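Local coordinates for HD-GYP domain-containing protein (Bdellovibrio bacteriovorus, PDB 3TM8) that probably belongs to the cyclic-di-GMP phosphodiesterases as an unconventional HD-GYP protein, holding two iron ions at its metal centre, at residues V281-A286 with G311-Q316; L177-A182 with L195-A200. One frame throughout, in Å; residues are numbered along the deposited sequence.

Contact 1. Residues V281-A286 with G311-Q316; sequences VSSANA and GKHPLQ. With FE (Fe (III) ion), chain D; PO4 (phosphate ion), chain C.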
ATOM      1  N   VAL A 281      -1.037  13.203  -1.699  1.00  7.03           N
ATOM      2  CA  VAL A 281      -1.304  11.820  -2.083  1.00  7.38           C
ATOM      3  C   VAL A 281      -1.637  11.716  -3.572  1.00  6.63           C
ATOM      4  O   VAL A 281      -1.238  10.757  -4.236  1.00  7.45           O
ATOM      5  CB  VAL A 281      -2.423  11.191  -1.233  1.00  8.03           C
ATOM      6  CG1 VAL A 281      -2.741   9.785  -1.727  1.00  7.47           C
ATOM      7  CG2 VAL A 281      -2.009  11.142   0.228  1.00  8.94           C
ATOM      8  N   SER A 282      -2.370  12.694  -4.096  1.00  6.68           N
ATOM      9  CA  SER A 282      -2.683  12.705  -5.521  1.00  6.95           C
ATOM     10  C   SER A 282      -1.411  12.688  -6.376  1.00  6.90           C
ATOM     11  O   SER A 282      -1.322  11.938  -7.350  1.00  6.60           O
ATOM     12  CB  SER A 282      -3.565  13.894  -5.886  1.00  7.51           C
ATOM     13  OG  SER A 282      -3.797  13.910  -7.283  1.00  9.26           O
ATOM     14  N   SER A 283      -0.434  13.515  -6.013  1.00  6.88           N
ATOM     15  CA  SER A 283       0.837  13.550  -6.728  1.00  7.21           C
ATOM     16  C   SER A 283       1.603  12.230  -6.617  1.00  6.99           C
ATOM     17  O   SER A 283       2.092  11.700  -7.617  1.00  7.78           O
ATOM     18  CB  SER A 283       1.712  14.704  -6.224  1.00  8.67           C
ATOM     19  OG  SER A 283       1.053  15.953  -6.370  1.00  9.62           O
ATOM     20  N   ALA A 284       1.712  11.707  -5.399  1.00  7.05           N
ATOM     21  CA  ALA A 284       2.416  10.454  -5.167  1.00  7.13           C
ATOM     22  C   ALA A 284       1.741   9.301  -5.903  1.00  7.38           C
ATOM     23  O   ALA A 284       2.412   8.459  -6.507  1.00  8.08           O
ATOM     24  CB  ALA A 284       2.490  10.157  -3.681  1.00  7.36           C
ATOM     25  N   ASN A 285       0.412   9.272  -5.862  1.00  6.27           N
ATOM     26  CA  ASN A 285      -0.321   8.256  -6.583  1.00  6.28           C
ATOM     27  C   ASN A 285      -0.089   8.325  -8.080  1.00  6.21           C
ATOM     28  O   ASN A 285       0.093   7.299  -8.728  1.00  6.93           O
ATOM     29  CB  ASN A 285      -1.810   8.380  -6.327  1.00  6.48           C
ATOM     30  CG  ASN A 285      -2.574   7.362  -7.086  1.00  5.99           C
ATOM     31  OD1 ASN A 285      -2.484   6.182  -6.774  1.00  6.77           O
ATOM     32  ND2 ASN A 285      -3.291   7.782  -8.122  1.00  7.25           N
ATOM     33  N   ALA A 286      -0.126   9.531  -8.639  1.00  6.59           N
ATOM     34  CA  ALA A 286      -0.004   9.679 -10.079  1.00  7.46           C
ATOM     35  C   ALA A 286       1.325   9.092 -10.534  1.00  7.43           C
ATOM     36  O   ALA A 286       1.411   8.455 -11.588  1.00  8.34           O
ATOM     37  CB  ALA A 286      -0.117  11.141 -10.469  1.00  9.06           C
ATOM     38  N   GLY A 311      -0.671  20.369 -15.932  1.00 22.06           N
ATOM     39  CA  GLY A 311      -1.277  21.231 -14.938  1.00 20.99           C
ATOM     40  C   GLY A 311      -2.020  20.495 -13.843  1.00 20.32           C
ATOM     41  O   GLY A 311      -2.723  21.104 -13.038  1.00 21.55           O
ATOM     42  N   LYS A 312      -1.869  19.180 -13.805  1.00 19.14           N
ATOM     43  CA  LYS A 312      -2.675  18.387 -12.903  1.00 19.68           C
ATOM     44  C   LYS A 312      -2.114  18.360 -11.493  1.00 14.32           C
ATOM     45  O   LYS A 312      -2.878  18.236 -10.545  1.00 17.16           O
ATOM     46  CB  LYS A 312      -2.862  16.966 -13.439  1.00 22.08           C
ATOM     47  CG  LYS A 312      -3.669  16.907 -14.726  1.00 23.96           C
ATOM     48  CD  LYS A 312      -3.985  15.468 -15.102  1.00 26.66           C
ATOM     49  CE  LYS A 312      -4.637  15.372 -16.473  1.00 29.40           C
ATOM     50  NZ  LYS A 312      -6.021  15.914 -16.474  1.00 30.67           N
ATOM     51  N   HIS A 313      -0.790  18.484 -11.352  1.00 11.22           N
ATOM     52  CA  HIS A 313      -0.159  18.385 -10.029  1.00 10.97           C
ATOM     53  C   HIS A 313       0.875  19.476  -9.837  1.00 10.99           C
ATOM     54  O   HIS A 313       1.476  19.930 -10.803  1.00 12.10           O
ATOM     55  CB  HIS A 313       0.503  17.023  -9.841  1.00 11.10           C
ATOM     56  CG  HIS A 313      -0.407  15.879 -10.148  1.00 10.80           C
ATOM     57  ND1 HIS A 313      -1.334  15.400  -9.246  1.00 10.45           N
ATOM     58  CD2 HIS A 313      -0.547  15.130 -11.268  1.00 11.18           C
ATOM     59  CE1 HIS A 313      -1.997  14.396  -9.794  1.00 10.97           C
ATOM     60  NE2 HIS A 313      -1.546  14.220 -11.024  1.00 11.54           N
ATOM     61  N   PRO A 314       1.103  19.889  -8.583  1.00 10.38           N
ATOM     62  CA  PRO A 314       2.081  20.964  -8.383  1.00  9.67           C
ATOM     63  C   PRO A 314       3.465  20.540  -8.858  1.00 10.31           C
ATOM     64  O   PRO A 314       3.933  19.443  -8.533  1.00  9.25           O
ATOM     65  CB  PRO A 314       2.090  21.155  -6.863  1.00 11.88           C
ATOM     66  CG  PRO A 314       0.778  20.585  -6.397  1.00 11.67           C
ATOM     67  CD  PRO A 314       0.529  19.418  -7.310  1.00 11.03           C
ATOM     68  N   LEU A 315       4.132  21.412  -9.606  1.00 10.50           N
ATOM     69  CA  LEU A 315       5.451  21.076 -10.113  1.00  9.56           C
ATOM     70  C   LEU A 315       6.399  20.710  -8.970  1.00  9.35           C
ATOM     71  O   LEU A 315       7.213  19.803  -9.113  1.00  9.14           O
ATOM     72  CB  LEU A 315       6.031  22.215 -10.957  1.00  9.96           C
ATOM     73  CG  LEU A 315       7.443  22.010 -11.510  1.00 11.21           C
ATOM     74  CD1 LEU A 315       7.516  20.794 -12.446  1.00 11.81           C
ATOM     75  CD2 LEU A 315       7.952  23.284 -12.191  1.00 10.65           C
ATOM     76  N   GLN A 316       6.303  21.406  -7.839  1.00  9.43           N
ATOM     77  CA  GLN A 316       7.194  21.075  -6.723  1.00  9.35           C
ATOM     78  C   GLN A 316       7.021  19.629  -6.236  1.00  9.19           C
ATOM     79  O   GLN A 316       7.994  18.986  -5.838  1.00  9.33           O
ATOM     80  CB  GLN A 316       7.098  22.083  -5.564  1.00 10.95           C
ATOM     81  CG  GLN A 316       5.754  22.178  -4.853  1.00 12.29           C
ATOM     82  CD  GLN A 316       4.842  23.233  -5.442  1.00 12.64           C
ATOM     83  OE1 GLN A 316       4.776  23.404  -6.656  1.00 12.01           O
ATOM     84  NE2 GLN A 316       4.144  23.958  -4.582  1.00 15.24           N
TER
HETATM   85 FE    FE D 902      -4.009   4.699  -6.577  1.00  5.02          FE
HETATM   86  P   PO4 C 901      -5.419   4.570  -9.409  1.00  7.47           P
HETATM   87  O1  PO4 C 901      -5.546   3.709 -10.640  1.00 11.70           O
HETATM   88  O2  PO4 C 901      -4.246   4.167  -8.548  1.00  7.43           O
HETATM   89  O3  PO4 C 901      -5.107   6.033  -9.806  1.00 10.37           O
HETATM   90  O4  PO4 C 901      -6.736   4.604  -8.665  1.00  5.47           O
HETATM   91  O   HOH W   1      -1.755  16.891  -6.943  1.00 11.33           O
HETATM   92  O   HOH W   2      -5.293   6.187  -6.746  1.00  5.37           O
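The imidazole of His313 lies against residues 281-286 of helix 276-293, with Ser282 OG at its edge, near the ring plane, 3.1 Å from CE1, and water 1 sits at the edge as well, hydrogen-bonded to ND1 at 2.8 Å. Two other groups approach the ring obliquely, Ser283 OG and the methyl of Ala286, whose CB is 3.4 Å from His313 NE2. With chi1 of -51°, CG stands opposite the carbonyl carbon of His313, and the ring reaches the helix turn between Ser282 and Ala286. Water 1 also bonds Ser283 OG at 3.0 Å, so it bridges serine and imidazole. That hydroxyl touches Pro314 CD too and has partners in Val279 O and His317 ND1, whereas Ser282 OG is tied to the backbone oxygen of Glu259. Asn285, on the same helix, turns to the metal: OD1 binds the iron at 2.1 Å, and ND2 donates a nearly straight bond (169°) to phosphate O3, 3.0 Å away. One amide thus grips both metal and anion. His170, His203 and Asp204 complete the protein ligands of this iron, the histidine-aspartate metal centre characteristic of HD-domain proteins.

Contact 2. Residues L177-A182 with L195-A200; sequences LSIALA and LLTLGA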
ATOM      1  N   LEU A 177       6.046   7.034  -0.664  1.00  6.42           N
ATOM      2  CA  LEU A 177       6.360   8.233  -1.423  1.00  7.02           C
ATOM      3  C   LEU A 177       5.764   9.454  -0.742  1.00  7.65           C
ATOM      4  O   LEU A 177       6.375  10.518  -0.727  1.00  8.02           O
ATOM      5  CB  LEU A 177       5.828   8.120  -2.847  1.00  7.64           C
ATOM      6  CG  LEU A 177       6.418   7.027  -3.737  1.00  9.22           C
ATOM      7  CD1 LEU A 177       5.625   6.923  -5.033  1.00 10.20           C
ATOM      8  CD2 LEU A 177       7.898   7.293  -4.030  1.00 10.98           C
ATOM      9  N   SER A 178       4.578   9.304  -0.161  1.00  6.94           N
ATOM     10  CA  SER A 178       3.946  10.428   0.528  1.00  7.38           C
ATOM     11  C   SER A 178       4.724  10.882   1.768  1.00  7.40           C
ATOM     12  O   SER A 178       4.848  12.085   2.023  1.00  7.95           O
ATOM     13  CB  SER A 178       2.495  10.101   0.899  1.00  7.82           C
ATOM     14  OG  SER A 178       1.685   9.934  -0.257  1.00  7.20           O
ATOM     15  N   ILE A 179       5.233   9.930   2.543  1.00  7.71           N
ATOM     16  CA  ILE A 179       6.050  10.279   3.710  1.00  8.66           C
ATOM     17  C   ILE A 179       7.287  11.055   3.266  1.00  8.13           C
ATOM     18  O   ILE A 179       7.627  12.104   3.832  1.00  8.84           O
ATOM     19  CB  ILE A 179       6.500   9.019   4.494  1.00  8.71           C
ATOM     20  CG1 ILE A 179       5.304   8.372   5.198  1.00  8.48           C
ATOM     21  CG2 ILE A 179       7.602   9.380   5.504  1.00  9.29           C
ATOM     22  CD1 ILE A 179       5.538   6.920   5.602  1.00  9.29           C
ATOM     23  N   ALA A 180       7.956  10.552   2.235  1.00  8.05           N
ATOM     24  CA  ALA A 180       9.155  11.212   1.732  1.00  8.69           C
ATOM     25  C   ALA A 180       8.834  12.597   1.173  1.00  9.57           C
ATOM     26  O   ALA A 180       9.587  13.545   1.394  1.00  9.87           O
ATOM     27  CB  ALA A 180       9.847  10.352   0.680  1.00  9.29           C
ATOM     28  N   LEU A 181       7.717  12.721   0.460  1.00  8.82           N
ATOM     29  CA  LEU A 181       7.308  14.009  -0.099  1.00  8.75           C
ATOM     30  C   LEU A 181       6.999  15.009   1.019  1.00  8.73           C
ATOM     31  O   LEU A 181       7.396  16.178   0.963  1.00  9.95           O
ATOM     32  CB  LEU A 181       6.110  13.830  -1.035  1.00  8.94           C
ATOM     33  CG  LEU A 181       5.512  15.099  -1.646  1.00  9.51           C
ATOM     34  CD1 LEU A 181       6.570  15.898  -2.391  1.00 10.63           C
ATOM     35  CD2 LEU A 181       4.394  14.702  -2.581  1.00 10.37           C
ATOM     36  N   ALA A 182       6.297  14.543   2.045  1.00  8.42           N
ATOM     37  CA  ALA A 182       5.973  15.388   3.188  1.00 10.02           C
ATOM     38  C   ALA A 182       7.242  15.942   3.831  1.00 11.27           C
ATOM     39  O   ALA A 182       7.310  17.129   4.169  1.00 12.56           O
ATOM     40  CB  ALA A 182       5.152  14.600   4.205  1.00 11.85           C
ATOM     41  N   LEU A 195      -1.711  10.565   9.636  1.00  7.45           N
ATOM     42  CA  LEU A 195      -2.968  10.524   8.894  1.00  7.84           C
ATOM     43  C   LEU A 195      -2.755  10.516   7.379  1.00  6.33           C
ATOM     44  O   LEU A 195      -3.509   9.869   6.655  1.00  7.34           O
ATOM     45  CB  LEU A 195      -3.889  11.672   9.315  1.00 10.40           C
ATOM     46  CG  LEU A 195      -4.369  11.580  10.769  1.00 12.89           C
ATOM     47  CD1 LEU A 195      -5.301  12.733  11.097  1.00 15.06           C
ATOM     48  CD2 LEU A 195      -5.043  10.228  11.040  1.00 15.00           C
ATOM     49  N   LEU A 196      -1.721  11.211   6.913  1.00  6.94           N
ATOM     50  CA  LEU A 196      -1.308  11.176   5.516  1.00  7.65           C
ATOM     51  C   LEU A 196      -0.957   9.748   5.113  1.00  6.99           C
ATOM     52  O   LEU A 196      -1.387   9.256   4.068  1.00  7.46           O
ATOM     53  CB  LEU A 196      -0.101  12.097   5.307  1.00  9.38           C
ATOM     54  CG  LEU A 196       0.640  11.992   3.972  1.00 10.81           C
ATOM     55  CD1 LEU A 196      -0.248  12.444   2.826  1.00 11.10           C
ATOM     56  CD2 LEU A 196       1.939  12.792   4.007  1.00 12.15           C
ATOM     57  N   THR A 197      -0.170   9.090   5.958  1.00  5.98           N
ATOM     58  CA  THR A 197       0.277   7.731   5.694  1.00  6.13           C
ATOM     59  C   THR A 197      -0.911   6.771   5.678  1.00  5.38           C
ATOM     60  O   THR A 197      -1.049   5.932   4.774  1.00  5.60           O
ATOM     61  CB  THR A 197       1.317   7.301   6.739  1.00  7.73           C
ATOM     62  OG1 THR A 197       2.441   8.186   6.652  1.00  8.70           O
ATOM     63  CG2 THR A 197       1.775   5.863   6.513  1.00  8.77           C
ATOM     64  N   LEU A 198      -1.779   6.900   6.677  1.00  5.51           N
ATOM     65  CA  LEU A 198      -2.967   6.058   6.756  1.00  6.18           C
ATOM     66  C   LEU A 198      -3.892   6.253   5.550  1.00  5.78           C
ATOM     67  O   LEU A 198      -4.379   5.280   4.952  1.00  5.84           O
ATOM     68  CB  LEU A 198      -3.713   6.328   8.063  1.00  7.15           C
ATOM     69  CG  LEU A 198      -4.975   5.516   8.326  1.00  7.44           C
ATOM     70  CD1 LEU A 198      -4.688   4.010   8.296  1.00  7.06           C
ATOM     71  CD2 LEU A 198      -5.589   5.943   9.663  1.00  7.62           C
ATOM     72  N   GLY A 199      -4.152   7.509   5.199  1.00  5.52           N
ATOM     73  CA  GLY A 199      -4.984   7.799   4.050  1.00  5.65           C
ATOM     74  C   GLY A 199      -4.376   7.266   2.771  1.00  5.90           C
ATOM     75  O   GLY A 199      -5.076   6.667   1.941  1.00  5.95           O
ATOM     76  N   ALA A 200      -3.065   7.441   2.613  1.00  5.42           N
ATOM     77  CA  ALA A 200      -2.381   6.892   1.447  1.00  5.88           C
ATOM     78  C   ALA A 200      -2.491   5.366   1.393  1.00  5.77           C
ATOM     79  O   ALA A 200      -2.744   4.778   0.351  1.00  6.44           O
ATOM     80  CB  ALA A 200      -0.929   7.347   1.416  1.00  6.20           C
TER
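Leu196 and Ala182 make the plainly apolar part of this helix pair, with Leu196 CD2 3.7 Å from Ala182 CB. The leucine's CG lies opposite its own backbone N (chi1 169°), which sends the branched end across to the other helix. There the fork straddles two residues one turn apart: CD2 serves Ala182 and also rests 3.6 Å from the backbone O of Ser178, while CD1 and CG each come to 4.1 Å from Ser178 CB. That carbonyl accepts the hydrogen bond of Ala182 N within its helix, and the methyl lies against it in van der Waals contact.

Hydroxyl groups meet carbon elsewhere, and no hydrogen bond crosses between the segments. Thr197 OG1 presses against Ile179, 3.2 Å from CG1 and 3.5 Å from CD1, as the two side chains cross obliquely; Thr197 CG2 reaches the same CD1 more loosely. At Ser178, OG stands 4.0 Å from the methyl of Ala200. Both hydroxyls are satisfied within their own helices, Ser178 OG by Val174 O and Thr197 OG1 by Thr193 O, so neither is left as a buried polar group without a partner.

The axes of the two segments run roughly antiparallel, 151° between their N-to-C directions, and approach to 9.4 Å. Leu196, Ile179 and Thr197 supply most of the buried surface, and Ser178, Ala182 and Ala200 the rest.

Helix 167-185 and helix 190-202 form an antiparallel helical pair buried among other helices. Helix 130-149 touches Ile179 through Tyr143 and Thr197 through Val144. Helix 276-293 packs on Ser178 through Leu280 and Ala284 and on Leu196 through Val281, and helix 315-325 meets Leu177 and Leu181.

Both segments of contact 2 come earlier in the chain than those of contact 1, yet the centres of the two contacts are only about 13 Å apart, and helix 276-293 joins them. The face of that helix bearing Val281 and Ala284 packs on contact 2: Val281 CG2 reaches Leu196 CD1 at 3.4 Å, and Ala284 CB lies 3.5 Å from Ser178 OG. Other positions on the helix serve His313 in contact 1. Contact 1 is part of the metal site through Asn285, whereas contact 2 lies behind it: the side chain of Ala200 is about 9 Å from a bound iron, and its backbone O is hydrogen-bonded to ND1 of His203, a ligand of the same iron as Asn285.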